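Local coordinates for methylthioribose-1-phosphate isomerase (Saccharomyces cerevisiae, PDB 1W2W), which catalyses the interconversion of 5-methylthioribose 1-phosphate and 5-methylthioribulose 1-phosphate in the methionine salvage pathway, at residues A[23-26]-A[27-31]; A[40-43]-A[44-48]; A[169-172]-A[173-177]; A[161-164]-A[165-169]; A[87-90]-A[91-94]. All coordinates share one frame; numbering follows the deposited sequence.

Contact 1: A[23-26]-A[27-31]; sequences QLLL and PYTTK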
# COMPACT_ATOMS: atom_id res chain seq x y z
N GLN A 23 14.65 -14.32 -0.32
CA GLN A 23 13.57 -13.60 0.34
C GLN A 23 12.48 -13.15 -0.61
O GLN A 23 11.43 -12.68 -0.16
CB GLN A 23 14.11 -12.44 1.15
CG GLN A 23 15.05 -12.89 2.27
CD GLN A 23 15.46 -11.74 3.16
OE1 GLN A 23 14.62 -10.95 3.59
NE2 GLN A 23 16.76 -11.62 3.43
N LEU A 24 12.72 -13.26 -1.91
CA LEU A 24 11.68 -12.98 -2.88
C LEU A 24 10.57 -14.02 -2.78
O LEU A 24 9.43 -13.71 -3.13
CB LEU A 24 12.23 -12.97 -4.32
CG LEU A 24 13.30 -11.93 -4.71
CD1 LEU A 24 13.78 -12.29 -6.10
CD2 LEU A 24 12.72 -10.52 -4.70
N LEU A 25 10.89 -15.22 -2.31
CA LEU A 25 9.99 -16.37 -2.36
C LEU A 25 9.28 -16.67 -1.04
O LEU A 25 8.35 -17.50 -0.99
CB LEU A 25 10.76 -17.61 -2.85
CG LEU A 25 11.51 -17.41 -4.18
CD1 LEU A 25 12.19 -18.71 -4.60
CD2 LEU A 25 10.56 -16.92 -5.28
N LEU A 26 9.70 -16.00 0.04
CA LEU A 26 9.07 -16.18 1.34
C LEU A 26 7.67 -15.55 1.33
O LEU A 26 7.40 -14.68 0.51
CB LEU A 26 9.93 -15.55 2.44
CG LEU A 26 11.31 -16.18 2.73
CD1 LEU A 26 12.16 -15.26 3.62
CD2 LEU A 26 11.13 -17.51 3.43
N PRO A 27 6.78 -15.96 2.24
CA PRO A 27 7.05 -16.95 3.28
C PRO A 27 6.70 -18.39 2.92
O PRO A 27 7.07 -19.29 3.69
CB PRO A 27 6.12 -16.49 4.41
CG PRO A 27 4.93 -15.94 3.69
CD PRO A 27 5.42 -15.40 2.34
N TYR A 28 6.02 -18.64 1.81
CA TYR A 28 5.57 -20.01 1.55
C TYR A 28 6.64 -20.92 1.00
O TYR A 28 6.57 -22.13 1.17
CB TYR A 28 4.35 -20.03 0.64
CG TYR A 28 3.10 -19.50 1.31
CD1 TYR A 28 2.31 -20.33 2.12
CD2 TYR A 28 2.72 -18.17 1.15
CE1 TYR A 28 1.17 -19.83 2.73
CE2 TYR A 28 1.58 -17.68 1.76
CZ TYR A 28 0.82 -18.51 2.54
OH TYR A 28 -0.31 -17.97 3.13
N THR A 29 7.62 -20.33 0.33
CA THR A 29 8.70 -21.10 -0.28
C THR A 29 9.99 -20.81 0.45
O THR A 29 10.36 -19.65 0.63
CB THR A 29 8.82 -20.74 -1.76
OG1 THR A 29 7.67 -21.24 -2.44
CG2 THR A 29 9.97 -21.49 -2.43
N THR A 30 10.67 -21.87 0.88
CA THR A 30 11.95 -21.74 1.55
C THR A 30 12.97 -22.32 0.61
O THR A 30 13.07 -23.54 0.46
CB THR A 30 11.92 -22.53 2.89
OG1 THR A 30 11.18 -21.76 3.85
CG2 THR A 30 13.31 -22.61 3.51
N LYS A 31 13.73 -21.45 -0.05
CA LYS A 31 14.71 -21.90 -1.03
C LYS A 31 16.05 -21.22 -0.76
O LYS A 31 16.10 -20.01 -0.56
CB LYS A 31 14.24 -21.53 -2.44
CG LYS A 31 15.32 -21.63 -3.50
CD LYS A 31 14.73 -22.04 -4.83
CE LYS A 31 15.78 -22.03 -5.94
NZ LYS A 31 16.89 -23.01 -5.69
O HOH W 1 5.58 -17.11 -0.71

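Contact 2: A[40-43]-A[44-48]; sequences DGYS and VIKSM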
# COMPACT_ATOMS: atom_id res chain seq x y z
N ASP A 40 28.04 -13.95 -7.02
CA ASP A 40 26.85 -14.45 -6.34
C ASP A 40 26.35 -13.42 -5.33
O ASP A 40 25.15 -13.17 -5.23
CB ASP A 40 27.15 -15.76 -5.61
CG ASP A 40 27.51 -16.89 -6.56
OD1 ASP A 40 27.06 -16.86 -7.74
OD2 ASP A 40 28.24 -17.84 -6.21
N GLY A 41 27.29 -12.85 -4.58
CA GLY A 41 26.98 -11.79 -3.64
C GLY A 41 26.31 -10.63 -4.34
O GLY A 41 25.26 -10.15 -3.91
N TYR A 42 26.90 -10.19 -5.45
CA TYR A 42 26.33 -9.09 -6.23
C TYR A 42 24.93 -9.47 -6.69
O TYR A 42 24.00 -8.67 -6.59
CB TYR A 42 27.20 -8.79 -7.45
CG TYR A 42 26.62 -7.74 -8.38
CD1 TYR A 42 26.95 -6.40 -8.23
CD2 TYR A 42 25.74 -8.10 -9.40
CE1 TYR A 42 26.42 -5.44 -9.08
CE2 TYR A 42 25.21 -7.15 -10.25
CZ TYR A 42 25.55 -5.82 -10.09
OH TYR A 42 25.03 -4.87 -10.93
N SER A 43 24.78 -10.69 -7.20
CA SER A 43 23.50 -11.09 -7.78
C SER A 43 22.39 -11.14 -6.74
O SER A 43 21.29 -10.63 -7.00
CB SER A 43 23.60 -12.44 -8.49
OG SER A 43 22.35 -12.75 -9.09
N VAL A 44 22.65 -11.73 -5.58
CA VAL A 44 21.56 -11.81 -4.59
C VAL A 44 21.22 -10.46 -3.98
O VAL A 44 20.08 -10.25 -3.56
CB VAL A 44 21.79 -12.87 -3.50
CG1 VAL A 44 21.94 -14.27 -4.12
CG2 VAL A 44 22.98 -12.49 -2.60
N ILE A 45 22.19 -9.55 -3.91
CA ILE A 45 21.92 -8.21 -3.42
C ILE A 45 21.12 -7.40 -4.45
O ILE A 45 20.10 -6.80 -4.14
CB ILE A 45 23.22 -7.46 -3.04
CG1 ILE A 45 23.90 -8.14 -1.85
CG2 ILE A 45 22.91 -6.00 -2.72
CD1 ILE A 45 25.37 -7.66 -1.65
N LYS A 46 21.59 -7.41 -5.69
CA LYS A 46 20.98 -6.56 -6.71
C LYS A 46 19.52 -6.97 -6.95
O LYS A 46 18.65 -6.12 -7.12
CB LYS A 46 21.81 -6.62 -7.98
CG LYS A 46 21.20 -6.00 -9.21
CD LYS A 46 21.19 -4.50 -9.12
CE LYS A 46 20.93 -3.89 -10.51
NZ LYS A 46 20.84 -2.41 -10.42
N SER A 47 19.28 -8.27 -6.96
CA SER A 47 17.95 -8.82 -7.18
C SER A 47 17.08 -8.82 -5.92
O SER A 47 15.89 -9.13 -5.99
CB SER A 47 18.07 -10.24 -7.74
OG SER A 47 18.42 -11.15 -6.71
N MSE A 48 17.67 -8.48 -4.77
CA MSE A 48 16.91 -8.44 -3.51
C MSE A 48 16.47 -9.82 -3.02
O MSE A 48 15.47 -9.97 -2.29
CB MSE A 48 15.76 -7.45 -3.57
CG MSE A 48 16.26 -6.02 -3.76
SE MSE A 48 14.84 -4.68 -3.71
CE MSE A 48 14.33 -4.76 -1.79

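Contact 3: A[169-172]-A[173-177]; sequences DGFK and DEFAV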
# COMPACT_ATOMS: atom_id res chain seq x y z
N ASP A 169 5.24 9.24 32.05
CA ASP A 169 3.97 9.86 31.66
C ASP A 169 2.76 9.29 32.40
O ASP A 169 1.63 9.72 32.17
CB ASP A 169 3.77 9.75 30.14
CG ASP A 169 4.71 10.66 29.36
OD1 ASP A 169 5.39 11.51 29.97
OD2 ASP A 169 4.85 10.59 28.11
N GLY A 170 2.99 8.31 33.27
CA GLY A 170 1.93 7.68 34.03
C GLY A 170 0.99 6.81 33.21
O GLY A 170 -0.15 6.56 33.61
N PHE A 171 1.46 6.36 32.05
CA PHE A 171 0.74 5.35 31.28
C PHE A 171 0.96 3.97 31.88
O PHE A 171 2.09 3.55 32.08
CB PHE A 171 1.21 5.37 29.82
CG PHE A 171 0.39 4.49 28.93
CD1 PHE A 171 -0.81 4.95 28.41
CD2 PHE A 171 0.82 3.22 28.61
CE1 PHE A 171 -1.57 4.13 27.58
CE2 PHE A 171 0.06 2.40 27.79
CZ PHE A 171 -1.13 2.86 27.27
N LYS A 172 -0.13 3.26 32.17
CA LYS A 172 -0.01 2.03 32.94
C LYS A 172 -0.58 0.81 32.23
O LYS A 172 -0.52 -0.31 32.74
CB LYS A 172 -0.62 2.21 34.34
CG LYS A 172 0.27 3.04 35.26
CD LYS A 172 -0.50 3.67 36.42
CE LYS A 172 0.04 5.05 36.76
NZ LYS A 172 -1.00 6.13 36.66
N ASP A 173 -1.13 1.03 31.04
CA ASP A 173 -1.92 0.01 30.37
C ASP A 173 -1.16 -0.77 29.29
O ASP A 173 0.03 -0.54 29.04
CB ASP A 173 -3.20 0.65 29.82
CG ASP A 173 -4.00 1.36 30.91
OD1 ASP A 173 -4.21 0.73 31.97
OD2 ASP A 173 -4.45 2.53 30.81
N GLU A 174 -1.85 -1.71 28.65
CA GLU A 174 -1.41 -2.28 27.37
C GLU A 174 -1.26 -1.21 26.29
O GLU A 174 -2.11 -0.33 26.16
CB GLU A 174 -2.48 -3.24 26.89
CG GLU A 174 -2.13 -4.71 26.92
CD GLU A 174 -3.07 -5.50 26.03
OE1 GLU A 174 -2.61 -6.41 25.31
OE2 GLU A 174 -4.29 -5.20 26.04
N PHE A 175 -0.19 -1.28 25.49
CA PHE A 175 -0.04 -0.40 24.33
C PHE A 175 0.37 -1.18 23.08
O PHE A 175 0.84 -2.32 23.17
CB PHE A 175 0.97 0.71 24.61
CG PHE A 175 2.39 0.22 24.79
CD1 PHE A 175 3.24 0.09 23.69
CD2 PHE A 175 2.88 -0.11 26.05
CE1 PHE A 175 4.55 -0.35 23.85
CE2 PHE A 175 4.19 -0.56 26.22
CZ PHE A 175 5.02 -0.69 25.12
N ALA A 176 0.20 -0.55 21.92
CA ALA A 176 0.58 -1.17 20.66
C ALA A 176 1.71 -0.35 20.03
O ALA A 176 1.95 0.80 20.42
CB ALA A 176 -0.61 -1.22 19.70
N VAL A 177 2.40 -0.95 19.07
CA VAL A 177 3.37 -0.20 18.28
C VAL A 177 3.16 -0.45 16.79
O VAL A 177 2.57 -1.47 16.39
CB VAL A 177 4.82 -0.63 18.61
CG1 VAL A 177 5.09 -0.48 20.12
CG2 VAL A 177 5.03 -2.06 18.14

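Contact 4: A[161-164]-A[165-169]; sequences YLID and VLQKD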
# COMPACT_ATOMS: atom_id res chain seq x y z
N TYR A 161 13.89 2.22 27.12
CA TYR A 161 13.66 3.63 26.89
C TYR A 161 12.16 3.94 26.76
O TYR A 161 11.66 4.85 27.42
CB TYR A 161 14.47 4.14 25.69
CG TYR A 161 14.32 5.62 25.46
CD1 TYR A 161 15.17 6.53 26.08
CD2 TYR A 161 13.33 6.12 24.63
CE1 TYR A 161 15.03 7.88 25.89
CE2 TYR A 161 13.19 7.46 24.43
CZ TYR A 161 14.03 8.34 25.05
OH TYR A 161 13.86 9.69 24.83
N LEU A 162 11.45 3.16 25.94
CA LEU A 162 10.01 3.39 25.80
C LEU A 162 9.26 3.14 27.11
O LEU A 162 8.40 3.94 27.50
CB LEU A 162 9.41 2.57 24.65
CG LEU A 162 7.91 2.77 24.41
CD1 LEU A 162 7.60 4.21 24.02
CD2 LEU A 162 7.42 1.80 23.31
N ILE A 163 9.58 2.04 27.79
CA ILE A 163 8.91 1.75 29.06
C ILE A 163 9.13 2.88 30.05
O ILE A 163 8.19 3.29 30.75
CB ILE A 163 9.36 0.40 29.63
CG1 ILE A 163 8.91 -0.73 28.71
CG2 ILE A 163 8.86 0.20 31.08
CD1 ILE A 163 7.40 -0.84 28.50
N ASP A 164 10.35 3.41 30.10
CA ASP A 164 10.67 4.52 30.99
C ASP A 164 9.90 5.80 30.64
O ASP A 164 9.39 6.49 31.54
CB ASP A 164 12.17 4.82 31.00
CG ASP A 164 12.99 3.76 31.72
OD1 ASP A 164 12.44 2.94 32.49
OD2 ASP A 164 14.23 3.68 31.56
N VAL A 165 9.81 6.11 29.35
CA VAL A 165 9.01 7.24 28.87
C VAL A 165 7.54 7.12 29.29
O VAL A 165 6.94 8.08 29.78
CB VAL A 165 9.10 7.36 27.34
CG1 VAL A 165 7.98 8.23 26.80
CG2 VAL A 165 10.47 7.91 26.94
N LEU A 166 6.97 5.93 29.10
CA LEU A 166 5.58 5.68 29.45
C LEU A 166 5.37 5.70 30.96
O LEU A 166 4.38 6.24 31.45
CB LEU A 166 5.11 4.34 28.87
CG LEU A 166 5.10 4.28 27.35
CD1 LEU A 166 4.80 2.84 26.87
CD2 LEU A 166 4.11 5.28 26.75
N GLN A 167 6.32 5.13 31.69
CA GLN A 167 6.24 5.14 33.15
C GLN A 167 6.32 6.57 33.69
O GLN A 167 5.58 6.92 34.61
CB GLN A 167 7.22 4.15 33.80
CG GLN A 167 6.66 2.71 33.82
CD GLN A 167 7.61 1.60 34.25
OE1 GLN A 167 7.21 0.43 34.30
NE2 GLN A 167 8.86 1.95 34.55
N LYS A 168 7.18 7.41 33.10
CA LYS A 168 7.19 8.83 33.45
C LYS A 168 5.87 9.56 33.18
O LYS A 168 5.45 10.40 33.98
CB LYS A 168 8.35 9.57 32.78
CG LYS A 168 8.53 10.98 33.32
CD LYS A 168 9.66 11.73 32.63
CE LYS A 168 9.55 13.22 32.92
NZ LYS A 168 10.81 13.96 32.67
N ASP A 169 5.24 9.24 32.05
CA ASP A 169 3.97 9.86 31.66
C ASP A 169 2.76 9.29 32.40
O ASP A 169 1.63 9.72 32.17
CB ASP A 169 3.77 9.75 30.14
CG ASP A 169 4.71 10.66 29.36
OD1 ASP A 169 5.39 11.51 29.97
OD2 ASP A 169 4.85 10.59 28.11
O HOH W 2 10.90 3.73 34.57

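Contact 5: A[87-90]-A[91-94]; sequences NWES and TKTV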
# COMPACT_ATOMS: atom_id res chain seq x y z
N ASN A 87 51.24 -13.11 -8.73
CA ASN A 87 51.70 -11.79 -8.31
C ASN A 87 50.67 -11.10 -7.40
O ASN A 87 49.54 -10.88 -7.82
CB ASN A 87 51.93 -10.93 -9.56
CG ASN A 87 52.46 -9.55 -9.25
OD1 ASN A 87 51.69 -8.61 -9.06
ND2 ASN A 87 53.78 -9.41 -9.21
N TRP A 88 51.08 -10.78 -6.18
CA TRP A 88 50.14 -10.28 -5.16
C TRP A 88 49.54 -8.95 -5.56
O TRP A 88 48.33 -8.74 -5.42
CB TRP A 88 50.86 -10.16 -3.81
CG TRP A 88 50.04 -9.71 -2.61
CD1 TRP A 88 50.44 -8.84 -1.64
CD2 TRP A 88 48.71 -10.12 -2.26
NE1 TRP A 88 49.45 -8.68 -0.71
CE2 TRP A 88 48.38 -9.45 -1.06
CE3 TRP A 88 47.77 -10.99 -2.83
CZ2 TRP A 88 47.15 -9.62 -0.42
CZ3 TRP A 88 46.55 -11.14 -2.20
CH2 TRP A 88 46.25 -10.46 -1.01
N GLU A 89 50.37 -8.04 -6.06
CA GLU A 89 49.84 -6.75 -6.51
C GLU A 89 48.84 -6.93 -7.64
O GLU A 89 47.80 -6.26 -7.67
CB GLU A 89 50.96 -5.79 -6.91
CG GLU A 89 51.78 -5.33 -5.72
CD GLU A 89 52.56 -6.47 -5.10
OE1 GLU A 89 53.26 -7.16 -5.87
OE2 GLU A 89 52.46 -6.68 -3.86
N SER A 90 49.12 -7.82 -8.58
CA SER A 90 48.18 -8.03 -9.68
C SER A 90 46.86 -8.63 -9.16
O SER A 90 45.78 -8.26 -9.62
CB SER A 90 48.79 -8.91 -10.77
OG SER A 90 49.96 -8.31 -11.31
N THR A 91 46.98 -9.54 -8.21
CA THR A 91 45.81 -10.16 -7.57
C THR A 91 44.93 -9.11 -6.90
O THR A 91 43.71 -9.06 -7.11
CB THR A 91 46.29 -11.20 -6.54
OG1 THR A 91 46.93 -12.29 -7.23
CG2 THR A 91 45.11 -11.86 -5.80
N LYS A 92 45.56 -8.26 -6.09
CA LYS A 92 44.85 -7.17 -5.42
C LYS A 92 44.11 -6.22 -6.37
O LYS A 92 43.01 -5.77 -6.06
CB LYS A 92 45.81 -6.38 -4.52
CG LYS A 92 46.18 -7.15 -3.27
CD LYS A 92 46.90 -6.26 -2.27
CE LYS A 92 48.34 -6.03 -2.70
NZ LYS A 92 49.06 -5.27 -1.65
N THR A 93 44.71 -5.91 -7.51
CA THR A 93 44.06 -5.06 -8.50
C THR A 93 42.70 -5.61 -8.95
O THR A 93 41.71 -4.88 -9.00
CB THR A 93 44.98 -4.89 -9.72
OG1 THR A 93 46.15 -4.17 -9.30
CG2 THR A 93 44.33 -3.98 -10.77
N VAL A 94 42.67 -6.90 -9.27
CA VAL A 94 41.42 -7.53 -9.66
C VAL A 94 40.45 -7.63 -8.48
O VAL A 94 39.26 -7.33 -8.62
CB VAL A 94 41.64 -8.88 -10.34
CG1 VAL A 94 40.31 -9.61 -10.55
CG2 VAL A 94 42.36 -8.68 -11.67

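Contact 1: A[23-26]-A[27-31]
L25 and T29 meet across the bend of this loop with their side chains set at a slant to one another, CB of L25 lying 3.8 Å from CB of T29. The methyl CG2 of T29, anti to the threonine N (OG1 at chi1 -69°), lies 4.0 Å from L25 CB. Further out, K31 lies alongside L25 and points the same way: its CB comes within 4.1 Å of L25 CD1, whereas the amino end leads off elsewhere. The bend itself is made by a cis peptide between L26 and P27, whose backbone angles resemble those of a type VI turn, in the connection from strand 17-21 to strand 32-34 of the antiparallel sheet. The backbone closes the bend with a bond from T29 N to L25 O of 3.2 Å, somewhat bent at 147°, the donor tilted out of the carbonyl plane. A water also gives a proton to L25 O (2.8 Å from its oxygen) and accepts one from Y28 N (3.0 Å from its oxygen), so this carbonyl is gripped twice. The L26 side chain meets the backbone instead, its CD2 lying 3.6 Å from T29 O. The carbonyl of L26 is bonded by a basic side chain of another chain, and the hydroxyl of Y28 reaches the backbone of a further chain.

Contact 2: A[40-43]-A[44-48]
D40 passes its carbonyl to V44, opening a run of helical backbone bonds. V44 N reaches D40 O at 2.9 Å and 167°, and I45 N lies 3.1 Å from G41 O. K46 N is 2.9 Å from Y42 O. The carbonyl of S43 is more heavily used: S47 N donates to it over 3.1 Å, and S47 OG stands 2.9 Å from the same S43 O. That hydroxyl, brought back over its own helix turn by a chi1 of 76°, also has Q49 OE1 within hydrogen-bonding reach, so its one proton is not assigned to either acceptor. M48 then takes positive phi in the Schellman motif that ends the helix, one of whose bonds runs from its N to I45 O. At the other end, D40 OD2 accepts from the backbone N of both H36 and T37, just ahead of the helix. Among the side chains, Y42 and K46 run side by side in the same direction; K46 CB rests over one ring face, toward the rim, 4.1 Å from Y42 CE2. The carbonyls of K46 and M48 are each met by side chains of another chain. D40 to K46 belong to the short helix 38-46, which lays V44 and I45 against V59 of helix 53-73, I45 also touching I56, while the ring of Y42 stacks with F101 of helix 88-103.

Contact 3: A[169-172]-A[173-177]
F171 folds its ring back over the turn toward D173, E174 and F175. From CB, the first torsion sets CG opposite the backbone N (chi1 -172°), which sends the ring along the chain that follows. The CD2-CE2-CZ side of the ring then does the touching. CD2 comes 3.8 Å from D173 N, an amide that lies over one face of the ring, offset toward the rim. The next atom, CE2, is 3.2 Å from D173 O; the apolar contact is with F175 CB, 3.7 Å from F171 CE2. At the tip, CZ meets E174 O at 3.5 Å, with the oxygen at the ring edge near its plane, and D173 CB at 4.0 Å. The amide of D173 is buried here and has no partner in the model.

The turn connects the long helix 129-168 with strand 174-179: G170, with positive phi, closes the helix in a Schellman motif, and the chain then reverses into a strand that pairs in parallel with a strand of another chain, so that the sheet continues across the interface. F171 leans on L166 of that helix. The ring of F175 packs on L162, I163 and L166. The side chain of D173 crosses that of F171 at about a right angle, the carboxylate plane 77° from the ring plane. On the outer side, K172 bends back along its length so that NZ donates to G170 O over 3.2 Å.

Contact 4: A[161-164]-A[165-169]
Y161 to D164 give their carbonyls to the four residues that follow in successive, fairly straight helical bonds, the shortest being 2.8 Å from Q167 N to I163 O. The longest is 3.0 Å, from V165 N to Y161 O. The side chains one turn apart then fall into three pairs. V165 CG2, set opposite its own carbonyl carbon (CG1 at chi1 163°), lies over the face of the Y161 ring in a CH-pi contact, 4.2 Å from the ring centroid and 28° off its normal; its closest ring atom is Y161 CE2, 3.7 Å from CG2. L162 and L166 cross at a slant, L162 CG lying 4.0 Å from L166 CD1. I163 places its methyl CG2 over the flat face of the Q167 amide, 3.6 Å from Q167 OE1. That amide sends NE2 toward D164, and a water joins them: it accepts from Q167 NE2 and donates to D164 OD1, each 2.7 Å from its oxygen. The other carboxylate oxygen, OD2, forms a salt bridge with K160.

The residues differ in setting round the helix. L162, I163 and L166 are buried, and L162 and I163 reach L201 of helix 194-210. D164 and Q167 lie on the more exposed part, where water completes the link between them. The carboxylate of D164 thus has a partner at both oxygens, and the neighbouring K160 would be expected to favour its charged form.

Contact 5: A[87-90]-A[91-94]
W88 and K92 make the tight part of this contact. The lysine chain lies across the indole at about a right angle: CG sits 3.7 Å above the ring plane, and CE is 3.6 Å from the centroid of the five-membered ring, 17° off its normal, a CH-pi contact. A bend at chi3 (-77°) keeps K92 CE over that ring, while W88 NE1 is bonded to S126 O. T91 adds its methyl at the other end of the indole, CG2 lying 3.9 Å from W88 CZ3. L123 of helix 111-124 touches both W88 and K92.

The other side is looser. E89 OE2 stands 4.3 Å from K92 NZ, too far for a salt bridge, and V94 N reaches S90 O only weakly. T93, although exposed, spends its hydroxyl on E89 O, which it approaches from the opposite face to its own N.

At the first turn N87 OD1 accepts from S90 N at 2.7 Å in the carbonyl plane and from S90 OG, above that plane, at 2.9 Å. N87 O in turn takes both T91 N and T91 OG1. This is an asparagine N-cap, here opening helix 88-103.

How the contacts relate
Along the chain the order is contact 1, contact 2, contact 5, contact 4, contact 3. Contacts 1 and 2 adjoin, their centres 16 Å apart: the loop between two strands of the antiparallel sheet places L24 CD2 3.7 Å from S47 O just after helix 38-46. Contact 5 opens helix 88-103, its centre 25 Å from that of contact 2. Contacts 3 and 4 share D169 and lie 8 Å apart between centres, joining helix 129-168 to strand 174-179; their centres are 56 to 59 Å from contact 5, across the chain's centre. This elongated chain is the N-terminal portion of the enzyme, and another chain continues the sheet at strand 174-179.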